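Local coordinates for ectoine dioxygenase (Sphingopyxis alaskensis, PDB 4MHR), which catalyses the iron- and 2-oxoglutarate-dependent hydroxylation of L-ectoine to 5-hydroxyectoine, a compatible solute that protects cells against osmotic stress, at residues D59-D64 against G242-F247; L119-R124 against V303-L308; A169-V174 against N266-Y271. All blocks are in the same frame, centred on the assembly; numbering follows the deposited sequence.

Contact 1: residues D59-D64 against G242-F247; sequences DIFSAD and GTVILF
Phe61 turns the edge of its ring to Gly242 and Val244, where the entry to strand 244-248 of the large antiparallel sheet of the cupin fold meets the turn between strand 54-57 and helix 63-78. From CB, which points toward the opposite segment, CG is set anti to the carbonyl carbon (chi1 -67°). With the ring placed this way, Phe61 CD2 lies 3.6 Å from Gly242 O, which is in the ring plane. At the next atom along that edge, Phe61 CE2 lies 4.0 Å from Val244 CG2, the branch that stands beside its own backbone N.

The same methyl also takes CD1 of Ile60, next to the phenylalanine: Ile60 CD1 comes to 3.9 Å of Val244 CG2, so one valine branch serves both residues, each crossing it at about a right angle. Ile60 CG1 sits between its backbone N and carbonyl carbon (chi1 58°), and from there CD1 reaches inward although CB does not face the strand. Leu119 of helix 117-127 also packs on Ile60.

No direct hydrogen bond joins the segments; water mediates instead. One molecule accepts from Asp59 N and donates to Thr243 OG1, while Asp59 OD1 makes a salt bridge with Lys240. A second water accepts from Phe61 N at 2.8 Å and donates a weak bond to Gly242 O, the same oxygen that lies at the Phe61 ring edge.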
ATOM      1  N   ASP A  59      12.790  -1.019  13.127  1.00 31.22           N
ATOM      2  CA  ASP A  59      12.898  -0.939  14.586  1.00 34.46           C
ATOM      3  C   ASP A  59      12.041   0.126  15.186  1.00 36.32           C
ATOM      4  O   ASP A  59      12.444   0.761  16.119  1.00 37.88           O
ATOM      5  CB  ASP A  59      14.347  -0.687  15.000  1.00 36.30           C
ATOM      6  CG  ASP A  59      15.267  -1.726  14.452  1.00 44.53           C
ATOM      7  OD1 ASP A  59      14.928  -2.922  14.553  1.00 43.13           O
ATOM      8  OD2 ASP A  59      16.279  -1.346  13.828  1.00 52.43           O
ATOM      9  N   ILE A  60      10.866   0.380  14.630  1.00 34.15           N
ATOM     10  CA  ILE A  60       9.989   1.327  15.267  1.00 34.41           C
ATOM     11  C   ILE A  60       9.017   0.738  16.293  1.00 29.63           C
ATOM     12  O   ILE A  60       8.422   1.502  17.042  1.00 29.92           O
ATOM     13  CB  ILE A  60       9.210   2.153  14.244  1.00 39.01           C
ATOM     14  CG1 ILE A  60       8.402   1.273  13.318  1.00 39.94           C
ATOM     15  CG2 ILE A  60      10.144   3.048  13.442  1.00 40.45           C
ATOM     16  CD1 ILE A  60       7.301   2.091  12.656  1.00 43.56           C
ATOM     17  N   PHE A  61       8.735  -0.567  16.210  1.00 28.27           N
ATOM     18  CA  PHE A  61       7.823  -1.275  17.151  1.00 30.46           C
ATOM     19  C   PHE A  61       8.749  -2.146  17.989  1.00 33.30           C
ATOM     20  O   PHE A  61       9.719  -2.686  17.469  1.00 29.02           O
ATOM     21  CB  PHE A  61       6.829  -2.198  16.415  1.00 31.05           C
ATOM     22  CG  PHE A  61       5.818  -1.455  15.581  1.00 31.00           C
ATOM     23  CD1 PHE A  61       4.831  -0.705  16.189  1.00 34.54           C
ATOM     24  CD2 PHE A  61       5.902  -1.451  14.186  1.00 30.41           C
ATOM     25  CE1 PHE A  61       3.935   0.063  15.449  1.00 35.18           C
ATOM     26  CE2 PHE A  61       4.973  -0.739  13.430  1.00 31.01           C
ATOM     27  CZ  PHE A  61       4.004   0.031  14.054  1.00 32.56           C
ATOM     28  N   SER A  62       8.445  -2.298  19.267  1.00 36.34           N
ATOM     29  CA  SER A  62       9.261  -3.170  20.144  1.00 36.80           C
ATOM     30  C   SER A  62       9.003  -4.618  19.809  1.00 33.30           C
ATOM     31  O   SER A  62       8.005  -4.902  19.184  1.00 30.19           O
ATOM     32  CB  SER A  62       8.893  -2.932  21.636  1.00 37.65           C
ATOM     33  OG  SER A  62       7.610  -3.460  21.911  1.00 35.27           O
ATOM     34  N   ALA A  63       9.890  -5.546  20.223  1.00 34.44           N
ATOM     35  CA  ALA A  63       9.628  -6.990  20.061  1.00 33.70           C
ATOM     36  C   ALA A  63       8.267  -7.454  20.626  1.00 32.88           C
ATOM     37  O   ALA A  63       7.587  -8.254  19.994  1.00 34.87           O
ATOM     38  CB  ALA A  63      10.756  -7.854  20.625  1.00 37.37           C
ATOM     39  N   ASP A  64       7.845  -6.918  21.759  1.00 34.99           N
ATOM     40  CA  ASP A  64       6.523  -7.277  22.332  1.00 38.11           C
ATOM     41  C   ASP A  64       5.393  -6.802  21.401  1.00 37.34           C
ATOM     42  O   ASP A  64       4.467  -7.520  21.135  1.00 31.38           O
ATOM     43  CB  ASP A  64       6.340  -6.622  23.721  1.00 43.85           C
ATOM     44  CG  ASP A  64       7.167  -7.315  24.840  1.00 49.13           C
ATOM     45  OD1 ASP A  64       7.653  -8.438  24.652  1.00 45.81           O
ATOM     46  OD2 ASP A  64       7.344  -6.704  25.910  1.00 57.77           O
ATOM     47  N   GLY A 242       7.726  -6.412  11.617  1.00 29.25           N
ATOM     48  CA  GLY A 242       7.676  -5.094  12.260  1.00 29.55           C
ATOM     49  C   GLY A 242       8.249  -3.966  11.391  1.00 25.72           C
ATOM     50  O   GLY A 242       7.884  -2.820  11.569  1.00 29.62           O
ATOM     51  N   THR A 243       9.062  -4.323  10.417  1.00 27.56           N
ATOM     52  CA  THR A 243       9.535  -3.389   9.345  1.00 27.71           C
ATOM     53  C   THR A 243       8.379  -2.836   8.538  1.00 28.72           C
ATOM     54  O   THR A 243       7.438  -3.564   8.232  1.00 27.45           O
ATOM     55  CB  THR A 243      10.554  -4.075   8.375  1.00 32.56           C
ATOM     56  OG1 THR A 243      11.671  -4.568   9.106  1.00 33.58           O
ATOM     57  CG2 THR A 243      11.067  -3.107   7.272  1.00 29.46           C
ATOM     58  N   VAL A 244       8.415  -1.529   8.243  1.00 25.38           N
ATOM     59  CA  VAL A 244       7.345  -0.878   7.495  1.00 25.62           C
ATOM     60  C   VAL A 244       7.872  -0.337   6.220  1.00 26.54           C
ATOM     61  O   VAL A 244       8.910   0.358   6.216  1.00 26.62           O
ATOM     62  CB  VAL A 244       6.691   0.252   8.265  1.00 28.26           C
ATOM     63  CG1 VAL A 244       5.406   0.734   7.548  1.00 29.12           C
ATOM     64  CG2 VAL A 244       6.276  -0.228   9.633  1.00 28.97           C
ATOM     65  N   ILE A 245       7.251  -0.732   5.128  1.00 22.87           N
ATOM     66  CA  ILE A 245       7.654  -0.301   3.781  1.00 24.47           C
ATOM     67  C   ILE A 245       6.583   0.690   3.362  1.00 24.25           C
ATOM     68  O   ILE A 245       5.383   0.350   3.384  1.00 24.12           O
ATOM     69  CB  ILE A 245       7.757  -1.445   2.754  1.00 24.22           C
ATOM     70  CG1 ILE A 245       8.841  -2.411   3.197  1.00 30.00           C
ATOM     71  CG2 ILE A 245       8.159  -0.882   1.432  1.00 26.75           C
ATOM     72  CD1 ILE A 245       8.822  -3.670   2.382  1.00 35.39           C
ATOM     73  N   LEU A 246       6.977   1.949   3.131  1.00 20.85           N
ATOM     74  CA  LEU A 246       5.973   2.994   2.802  1.00 23.79           C
ATOM     75  C   LEU A 246       6.145   3.333   1.318  1.00 23.89           C
ATOM     76  O   LEU A 246       7.289   3.553   0.846  1.00 25.35           O
ATOM     77  CB  LEU A 246       6.233   4.276   3.514  1.00 31.40           C
ATOM     78  CG  LEU A 246       5.866   4.503   4.938  1.00 39.99           C
ATOM     79  CD1 LEU A 246       6.874   3.781   5.813  1.00 38.62           C
ATOM     80  CD2 LEU A 246       5.851   5.976   5.213  1.00 39.46           C
ATOM     81  N   PHE A 247       5.062   3.392   0.579  1.00 23.02           N
ATOM     82  CA  PHE A 247       5.192   3.733  -0.849  1.00 24.40           C
ATOM     83  C   PHE A 247       4.073   4.598  -1.397  1.00 22.92           C
ATOM     84  O   PHE A 247       2.896   4.485  -0.987  1.00 20.10           O
ATOM     85  CB  PHE A 247       5.531   2.517  -1.692  1.00 29.64           C
ATOM     86  CG  PHE A 247       4.549   1.398  -1.666  1.00 29.08           C
ATOM     87  CD1 PHE A 247       4.583   0.459  -0.664  1.00 31.41           C
ATOM     88  CD2 PHE A 247       3.600   1.241  -2.701  1.00 34.69           C
ATOM     89  CE1 PHE A 247       3.676  -0.605  -0.642  1.00 35.64           C
ATOM     90  CE2 PHE A 247       2.690   0.162  -2.710  1.00 34.68           C
ATOM     91  CZ  PHE A 247       2.739  -0.786  -1.698  1.00 36.26           C
TER
HETATM   92  O   HOH W   1      12.420  -3.554  11.765  1.00 35.81           O
HETATM   93  O   HOH W   2       9.500  -2.106  14.037  1.00 35.71           O

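Contact 2: residues L119-R124 against V303-L308; sequences LADVAR and VERGPL
The edge of the Arg305 guanidinium meets the carboxylate of Asp121, and Val303 CG1 lies over one face of the same group, 3.9 Å above the Arg305 plane and offset toward the rim. Together with Arg124 these charges form a salt-bridge network on the surface, tying the C-terminal tail to helix 117-127.

Arg305 grips end-on with two nitrogens, both on one oxygen: Asp121 OD2 lies 2.9 Å from Arg305 NH1 and 3.0 Å from Arg305 NH2. Asp121 OD2 offers NH2 its syn lone pair, while NH1 comes nearly along the C-O axis; neither bond is straight, about 135° at the hydrogen. The carboxylate and guanidinium planes are 35° apart. An aliphatic run extended from CG to NE lets Arg305 reach this far.

The other carboxylate oxygen is taken from within the helix, Arg124 NH1 approaching Asp121 OD1 from above the carboxylate plane. A bend at chi3 (70°) turns the Arg124 tip back to Asp121, about one turn earlier, and its NH2 pairs with Glu130. With an arginine on each oxygen, the carboxylate is probably held ionised.

Beside the charged groups, Val303 packs against the helix: Val303 CG2 touches Arg124 CD at 3.9 Å and Ala120 CB at 4.1 Å.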
ATOM      1  N   LEU A 119       2.865   5.594  12.505  1.00 24.87           N
ATOM      2  CA  LEU A 119       2.419   5.457  11.134  1.00 29.16           C
ATOM      3  C   LEU A 119       1.688   6.712  10.677  1.00 28.85           C
ATOM      4  O   LEU A 119       2.092   7.403   9.686  1.00 23.61           O
ATOM      5  CB  LEU A 119       1.585   4.176  10.943  1.00 27.89           C
ATOM      6  CG  LEU A 119       2.285   2.894  11.370  1.00 29.31           C
ATOM      7  CD1 LEU A 119       1.452   1.694  10.991  1.00 29.69           C
ATOM      8  CD2 LEU A 119       3.709   2.770  10.732  1.00 30.45           C
ATOM      9  N   ALA A 120       0.613   7.039  11.383  1.00 26.47           N
ATOM     10  CA  ALA A 120      -0.297   8.087  10.907  1.00 24.46           C
ATOM     11  C   ALA A 120       0.303   9.511  10.808  1.00 26.33           C
ATOM     12  O   ALA A 120      -0.133  10.264   9.925  1.00 24.75           O
ATOM     13  CB  ALA A 120      -1.599   8.124  11.711  1.00 30.07           C
ATOM     14  N   ASP A 121       1.191   9.911  11.732  1.00 26.32           N
ATOM     15  CA  ASP A 121       1.884  11.203  11.636  1.00 28.07           C
ATOM     16  C   ASP A 121       2.850  11.276  10.456  1.00 25.80           C
ATOM     17  O   ASP A 121       3.043  12.341   9.887  1.00 23.26           O
ATOM     18  CB  ASP A 121       2.663  11.582  12.902  1.00 28.75           C
ATOM     19  CG  ASP A 121       1.717  12.107  14.003  1.00 32.36           C
ATOM     20  OD1 ASP A 121       0.586  12.328  13.670  1.00 31.79           O
ATOM     21  OD2 ASP A 121       2.098  12.223  15.150  1.00 33.35           O
ATOM     22  N   VAL A 122       3.380  10.147  10.069  1.00 22.31           N
ATOM     23  CA  VAL A 122       4.234  10.112   8.854  1.00 24.22           C
ATOM     24  C   VAL A 122       3.358  10.297   7.636  1.00 26.65           C
ATOM     25  O   VAL A 122       3.674  11.102   6.725  1.00 22.77           O
ATOM     26  CB  VAL A 122       5.062   8.819   8.809  1.00 22.54           C
ATOM     27  CG1 VAL A 122       5.807   8.685   7.534  1.00 22.60           C
ATOM     28  CG2 VAL A 122       6.116   8.730   9.933  1.00 24.03           C
ATOM     29  N   ALA A 123       2.190   9.639   7.646  1.00 27.91           N
ATOM     30  CA  ALA A 123       1.227   9.884   6.589  1.00 25.37           C
ATOM     31  C   ALA A 123       0.778  11.350   6.503  1.00 23.76           C
ATOM     32  O   ALA A 123       0.621  11.906   5.383  1.00 22.85           O
ATOM     33  CB  ALA A 123      -0.017   9.025   6.722  1.00 24.15           C
ATOM     34  N   ARG A 124       0.405  11.900   7.640  1.00 22.19           N
ATOM     35  CA  ARG A 124      -0.103  13.273   7.663  1.00 25.52           C
ATOM     36  C   ARG A 124       1.001  14.230   7.160  1.00 25.65           C
ATOM     37  O   ARG A 124       0.726  15.176   6.518  1.00 24.87           O
ATOM     38  CB  ARG A 124      -0.529  13.673   9.097  1.00 27.06           C
ATOM     39  CG  ARG A 124      -1.796  12.930   9.515  1.00 28.58           C
ATOM     40  CD  ARG A 124      -1.983  12.921  11.041  1.00 34.59           C
ATOM     41  NE  ARG A 124      -2.310  14.268  11.413  1.00 34.98           N
ATOM     42  CZ  ARG A 124      -1.484  15.122  11.993  1.00 39.76           C
ATOM     43  NH1 ARG A 124      -0.272  14.763  12.399  1.00 43.51           N
ATOM     44  NH2 ARG A 124      -1.899  16.358  12.168  1.00 42.97           N
ATOM     45  N   VAL A 303      -5.283  10.245  15.785  1.00 33.70           N
ATOM     46  CA  VAL A 303      -4.022   9.612  16.059  1.00 35.56           C
ATOM     47  C   VAL A 303      -3.861   9.159  17.505  1.00 39.37           C
ATOM     48  O   VAL A 303      -4.105   9.932  18.423  1.00 39.32           O
ATOM     49  CB  VAL A 303      -2.854  10.561  15.695  1.00 34.37           C
ATOM     50  CG1 VAL A 303      -1.499   9.932  15.965  1.00 38.64           C
ATOM     51  CG2 VAL A 303      -2.993  11.012  14.247  1.00 37.60           C
ATOM     52  N   GLU A 304      -3.330   7.952  17.715  1.00 37.60           N
ATOM     53  CA  GLU A 304      -3.074   7.452  19.081  1.00 35.00           C
ATOM     54  C   GLU A 304      -1.605   7.385  19.346  1.00 38.40           C
ATOM     55  O   GLU A 304      -0.837   7.030  18.488  1.00 40.82           O
ATOM     56  CB  GLU A 304      -3.644   6.062  19.250  1.00 36.08           C
ATOM     57  CG  GLU A 304      -5.085   5.975  18.834  1.00 39.54           C
ATOM     58  CD  GLU A 304      -5.994   6.431  19.959  1.00 44.60           C
ATOM     59  OE1 GLU A 304      -5.473   6.765  21.054  1.00 47.27           O
ATOM     60  OE2 GLU A 304      -7.199   6.481  19.730  1.00 54.48           O
ATOM     61  N   ARG A 305      -1.200   7.729  20.554  1.00 39.40           N
ATOM     62  CA  ARG A 305       0.196   7.720  20.953  1.00 44.29           C
ATOM     63  C   ARG A 305       0.323   6.660  22.068  1.00 47.59           C
ATOM     64  O   ARG A 305      -0.659   6.331  22.717  1.00 47.41           O
ATOM     65  CB  ARG A 305       0.617   9.131  21.359  1.00 48.82           C
ATOM     66  CG  ARG A 305       0.597  10.103  20.185  1.00 58.23           C
ATOM     67  CD  ARG A 305       0.536  11.607  20.502  1.00 60.88           C
ATOM     68  NE  ARG A 305       0.066  12.372  19.328  1.00 70.20           N
ATOM     69  CZ  ARG A 305       0.775  12.594  18.207  1.00 68.37           C
ATOM     70  NH1 ARG A 305       2.012  12.146  18.096  1.00 61.82           N
ATOM     71  NH2 ARG A 305       0.245  13.284  17.189  1.00 66.46           N
ATOM     72  N   GLY A 306       1.490   6.036  22.179  1.00 46.06           N
ATOM     73  CA  GLY A 306       1.760   5.012  23.157  1.00 45.25           C
ATOM     74  C   GLY A 306       1.930   3.624  22.569  1.00 50.74           C
ATOM     75  O   GLY A 306       1.632   3.400  21.385  1.00 51.10           O
ATOM     76  N   PRO A 307       2.379   2.666  23.411  1.00 55.00           N
ATOM     77  CA  PRO A 307       2.650   1.311  22.934  1.00 52.94           C
ATOM     78  C   PRO A 307       1.358   0.638  22.534  1.00 48.23           C
ATOM     79  O   PRO A 307       0.272   1.068  22.950  1.00 48.14           O
ATOM     80  CB  PRO A 307       3.298   0.618  24.142  1.00 61.79           C
ATOM     81  CG  PRO A 307       3.432   1.675  25.215  1.00 60.21           C
ATOM     82  CD  PRO A 307       2.430   2.732  24.883  1.00 57.46           C
ATOM     83  N   LEU A 308       1.461  -0.349  21.660  1.00 45.54           N
ATOM     84  CA  LEU A 308       0.293  -1.105  21.257  1.00 47.82           C
ATOM     85  C   LEU A 308      -0.093  -2.081  22.372  1.00 55.97           C
ATOM     86  O   LEU A 308      -1.169  -2.606  22.358  1.00 50.69           O
ATOM     87  CB  LEU A 308       0.573  -1.907  19.993  1.00 46.14           C
ATOM     88  CG  LEU A 308       0.945  -1.117  18.761  1.00 47.59           C
ATOM     89  CD1 LEU A 308       1.221  -2.093  17.647  1.00 49.67           C
ATOM     90  CD2 LEU A 308      -0.209  -0.194  18.413  1.00 50.74           C
TER

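Contact 3: residues A169-V174 against N266-Y271; sequences ALSMSV and NAFLVY
The amide N-H of Met172 meets Leu269 O at 2.8 Å (Met172 N to Leu269 O) almost in a straight line, 175° at the hydrogen. Leu269 N answers to Met172 O, lying in that carbonyl's plane, so the two residues form an antiparallel hydrogen-bonded pair. Leu170 with Tyr271 and Val174 with Ala267 are paired likewise, giving six backbone bonds in all. The non-hydrogen-bonded pairs Ser171-Val270 and Ser173-Phe268 fall between them, and the strand directions are 163° apart.

On the face that carries Leu170, Met172 and Tyr271, the thioether runs past the CD2-CE2 side of the tyrosine ring, obliquely to it. Met172 CG is anti to its carbonyl carbon (chi1 -48°) and the chain beyond is extended, which takes the terminal methyl to the ring: Met172 CE is 3.5 Å from Tyr271 CE2. Met172 SD stands 4.9 Å from the centroid of the Tyr271 ring, a Met-aromatic contact. Leu170 CD1 adds a looser touch, 4.1 Å from Tyr271 CD2. The phenol OH bonds to Ala114 O, fixing the far end of the ring, while helix 117-127 covers this face with Leu119 and Ala123.

The other face holds Ser171, Phe268 and Val270. Phe268 CG lies anti to its backbone N, and the ring passes diagonally to the neighbouring strand, where Phe268 CE1 comes within 3.4 Å of Ser171 CB. Val270 CG2 sits 3.7 Å from Ser171 OG. Phe268 also touches Gln135, which binds L-ectoine, and Asp154, an iron ligand; Val270 touches Trp158, important for ectoine stabilisation. Two central strands with a helix packed on one face and the substrate and iron-binding residues on the other are characteristic of the double-stranded beta-helix of cupin-fold, iron-dependent dioxygenases.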
ATOM      1  N   ALA A 169      -2.025   9.927  -1.903  1.00 24.14           N
ATOM      2  CA  ALA A 169      -2.241   8.771  -1.054  1.00 23.25           C
ATOM      3  C   ALA A 169      -0.985   7.960  -0.968  1.00 22.25           C
ATOM      4  O   ALA A 169      -0.119   7.999  -1.862  1.00 23.24           O
ATOM      5  CB  ALA A 169      -3.397   7.888  -1.566  1.00 26.20           C
ATOM      6  N   LEU A 170      -0.867   7.198   0.108  1.00 21.50           N
ATOM      7  CA  LEU A 170       0.251   6.285   0.213  1.00 26.03           C
ATOM      8  C   LEU A 170      -0.107   4.996   0.901  1.00 27.48           C
ATOM      9  O   LEU A 170      -1.125   4.917   1.675  1.00 26.38           O
ATOM     10  CB  LEU A 170       1.394   6.921   0.924  1.00 30.27           C
ATOM     11  CG  LEU A 170       1.207   7.381   2.326  1.00 31.18           C
ATOM     12  CD1 LEU A 170       1.406   6.262   3.311  1.00 36.71           C
ATOM     13  CD2 LEU A 170       2.316   8.361   2.606  1.00 41.05           C
ATOM     14  N   SER A 171       0.700   3.976   0.625  1.00 22.51           N
ATOM     15  CA  SER A 171       0.500   2.676   1.280  1.00 23.25           C
ATOM     16  C   SER A 171       1.596   2.377   2.257  1.00 26.36           C
ATOM     17  O   SER A 171       2.788   2.751   2.051  1.00 24.58           O
ATOM     18  CB  SER A 171       0.470   1.576   0.239  1.00 26.37           C
ATOM     19  OG  SER A 171      -0.572   1.899  -0.678  1.00 28.02           O
ATOM     20  N   MET A 172       1.213   1.794   3.367  1.00 21.11           N
ATOM     21  CA  MET A 172       2.200   1.193   4.263  1.00 26.66           C
ATOM     22  C   MET A 172       2.039  -0.330   4.446  1.00 28.60           C
ATOM     23  O   MET A 172       0.933  -0.814   4.758  1.00 29.54           O
ATOM     24  CB  MET A 172       2.109   1.825   5.604  1.00 27.99           C
ATOM     25  CG  MET A 172       2.083   3.291   5.561  1.00 26.81           C
ATOM     26  SD  MET A 172       2.605   3.963   7.134  1.00 32.06           S
ATOM     27  CE  MET A 172       2.105   5.620   6.843  1.00 25.25           C
ATOM     28  N   SER A 173       3.128  -1.089   4.225  1.00 29.39           N
ATOM     29  CA  SER A 173       3.150  -2.540   4.410  1.00 26.46           C
ATOM     30  C   SER A 173       3.914  -2.829   5.691  1.00 28.02           C
ATOM     31  O   SER A 173       5.104  -2.537   5.774  1.00 29.08           O
ATOM     32  CB  SER A 173       3.754  -3.241   3.187  1.00 29.23           C
ATOM     33  OG  SER A 173       3.742  -4.658   3.419  1.00 33.70           O
ATOM     34  N   VAL A 174       3.231  -3.282   6.746  1.00 25.14           N
ATOM     35  CA  VAL A 174       3.905  -3.678   7.998  1.00 25.80           C
ATOM     36  C   VAL A 174       4.160  -5.177   7.918  1.00 26.45           C
ATOM     37  O   VAL A 174       3.201  -5.975   7.877  1.00 27.65           O
ATOM     38  CB  VAL A 174       2.973  -3.429   9.182  1.00 26.51           C
ATOM     39  CG1 VAL A 174       3.593  -3.807  10.498  1.00 30.29           C
ATOM     40  CG2 VAL A 174       2.456  -2.047   9.158  1.00 27.30           C
ATOM     41  N   ASN A 266       1.636  -9.616   5.681  1.00 25.02           N
ATOM     42  CA  ASN A 266       1.716  -8.230   5.996  1.00 26.93           C
ATOM     43  C   ASN A 266       0.358  -7.677   6.204  1.00 30.64           C
ATOM     44  O   ASN A 266      -0.667  -8.280   5.732  1.00 31.33           O
ATOM     45  CB  ASN A 266       2.413  -7.481   4.878  1.00 33.39           C
ATOM     46  CG  ASN A 266       1.534  -7.292   3.677  1.00 37.13           C
ATOM     47  OD1 ASN A 266       0.920  -8.222   3.207  1.00 45.46           O
ATOM     48  ND2 ASN A 266       1.410  -6.063   3.223  1.00 43.79           N
ATOM     49  N   ALA A 267       0.337  -6.576   6.960  1.00 25.19           N
ATOM     50  CA  ALA A 267      -0.805  -5.700   7.055  1.00 27.88           C
ATOM     51  C   ALA A 267      -0.542  -4.484   6.140  1.00 29.95           C
ATOM     52  O   ALA A 267       0.468  -3.787   6.290  1.00 29.01           O
ATOM     53  CB  ALA A 267      -0.971  -5.282   8.508  1.00 27.91           C
ATOM     54  N   PHE A 268      -1.451  -4.222   5.216  1.00 26.07           N
ATOM     55  CA  PHE A 268      -1.343  -3.191   4.220  1.00 26.17           C
ATOM     56  C   PHE A 268      -2.362  -2.104   4.583  1.00 30.49           C
ATOM     57  O   PHE A 268      -3.563  -2.379   4.581  1.00 29.71           O
ATOM     58  CB  PHE A 268      -1.649  -3.841   2.877  1.00 30.23           C
ATOM     59  CG  PHE A 268      -1.606  -2.942   1.691  1.00 44.19           C
ATOM     60  CD1 PHE A 268      -0.383  -2.526   1.164  1.00 48.87           C
ATOM     61  CD2 PHE A 268      -2.791  -2.648   0.965  1.00 53.27           C
ATOM     62  CE1 PHE A 268      -0.349  -1.744   0.013  1.00 51.66           C
ATOM     63  CE2 PHE A 268      -2.742  -1.882  -0.200  1.00 59.79           C
ATOM     64  CZ  PHE A 268      -1.513  -1.406  -0.670  1.00 49.29           C
ATOM     65  N   LEU A 269      -1.890  -0.888   4.848  1.00 24.60           N
ATOM     66  CA  LEU A 269      -2.756   0.256   5.188  1.00 27.39           C
ATOM     67  C   LEU A 269      -2.620   1.341   4.134  1.00 27.17           C
ATOM     68  O   LEU A 269      -1.504   1.756   3.868  1.00 25.69           O
ATOM     69  CB  LEU A 269      -2.354   0.788   6.546  1.00 26.87           C
ATOM     70  CG  LEU A 269      -2.389  -0.204   7.712  1.00 30.84           C
ATOM     71  CD1 LEU A 269      -1.776   0.359   8.975  1.00 34.49           C
ATOM     72  CD2 LEU A 269      -3.844  -0.576   7.999  1.00 38.96           C
ATOM     73  N   VAL A 270      -3.719   1.759   3.507  1.00 24.12           N
ATOM     74  CA  VAL A 270      -3.696   2.851   2.578  1.00 24.63           C
ATOM     75  C   VAL A 270      -4.249   4.109   3.227  1.00 25.55           C
ATOM     76  O   VAL A 270      -5.440   4.188   3.576  1.00 26.91           O
ATOM     77  CB  VAL A 270      -4.466   2.534   1.280  1.00 26.57           C
ATOM     78  CG1 VAL A 270      -4.374   3.691   0.285  1.00 26.69           C
ATOM     79  CG2 VAL A 270      -3.957   1.232   0.645  1.00 28.88           C
ATOM     80  N   TYR A 271      -3.391   5.125   3.321  1.00 24.82           N
ATOM     81  CA  TYR A 271      -3.760   6.455   3.872  1.00 24.09           C
ATOM     82  C   TYR A 271      -4.035   7.372   2.707  1.00 23.54           C
ATOM     83  O   TYR A 271      -3.243   7.458   1.755  1.00 25.32           O
ATOM     84  CB  TYR A 271      -2.621   6.984   4.755  1.00 23.91           C
ATOM     85  CG  TYR A 271      -2.321   6.213   5.989  1.00 24.20           C
ATOM     86  CD1 TYR A 271      -2.924   6.550   7.223  1.00 26.00           C
ATOM     87  CD2 TYR A 271      -1.465   5.127   5.973  1.00 27.35           C
ATOM     88  CE1 TYR A 271      -2.617   5.831   8.401  1.00 27.37           C
ATOM     89  CE2 TYR A 271      -1.189   4.387   7.142  1.00 26.19           C
ATOM     90  CZ  TYR A 271      -1.807   4.725   8.333  1.00 27.08           C
ATOM     91  OH  TYR A 271      -1.521   4.025   9.465  1.00 27.98           O
TER

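How the contacts relate
Contacts 1 and 3 reach the same sheet, strand 244-248 running beside strand 169-175: Ile245 O to Ser173 N and Phe247 O to Ser171 N are both 2.8 Å, probable hydrogen bonds. Contact 2 backs both through helix 117-127. Val122 CG1 lies 3.6 Å from Leu246 CD2 of contact 1, and Ala123 CB 3.7 Å from Tyr271 CG of contact 3. The tail reaches contact 1, Leu308 CD1 being 4.1 Å from Phe61 CE1. Centres are 12 to 13 Å apart. Contact 3 borders the active site, its side chains coming within about 3 Å of ectoine-site side chains; the touching residues of contacts 1 and 2 lie away from it, although Phe247 meets the ring of iron ligand His253.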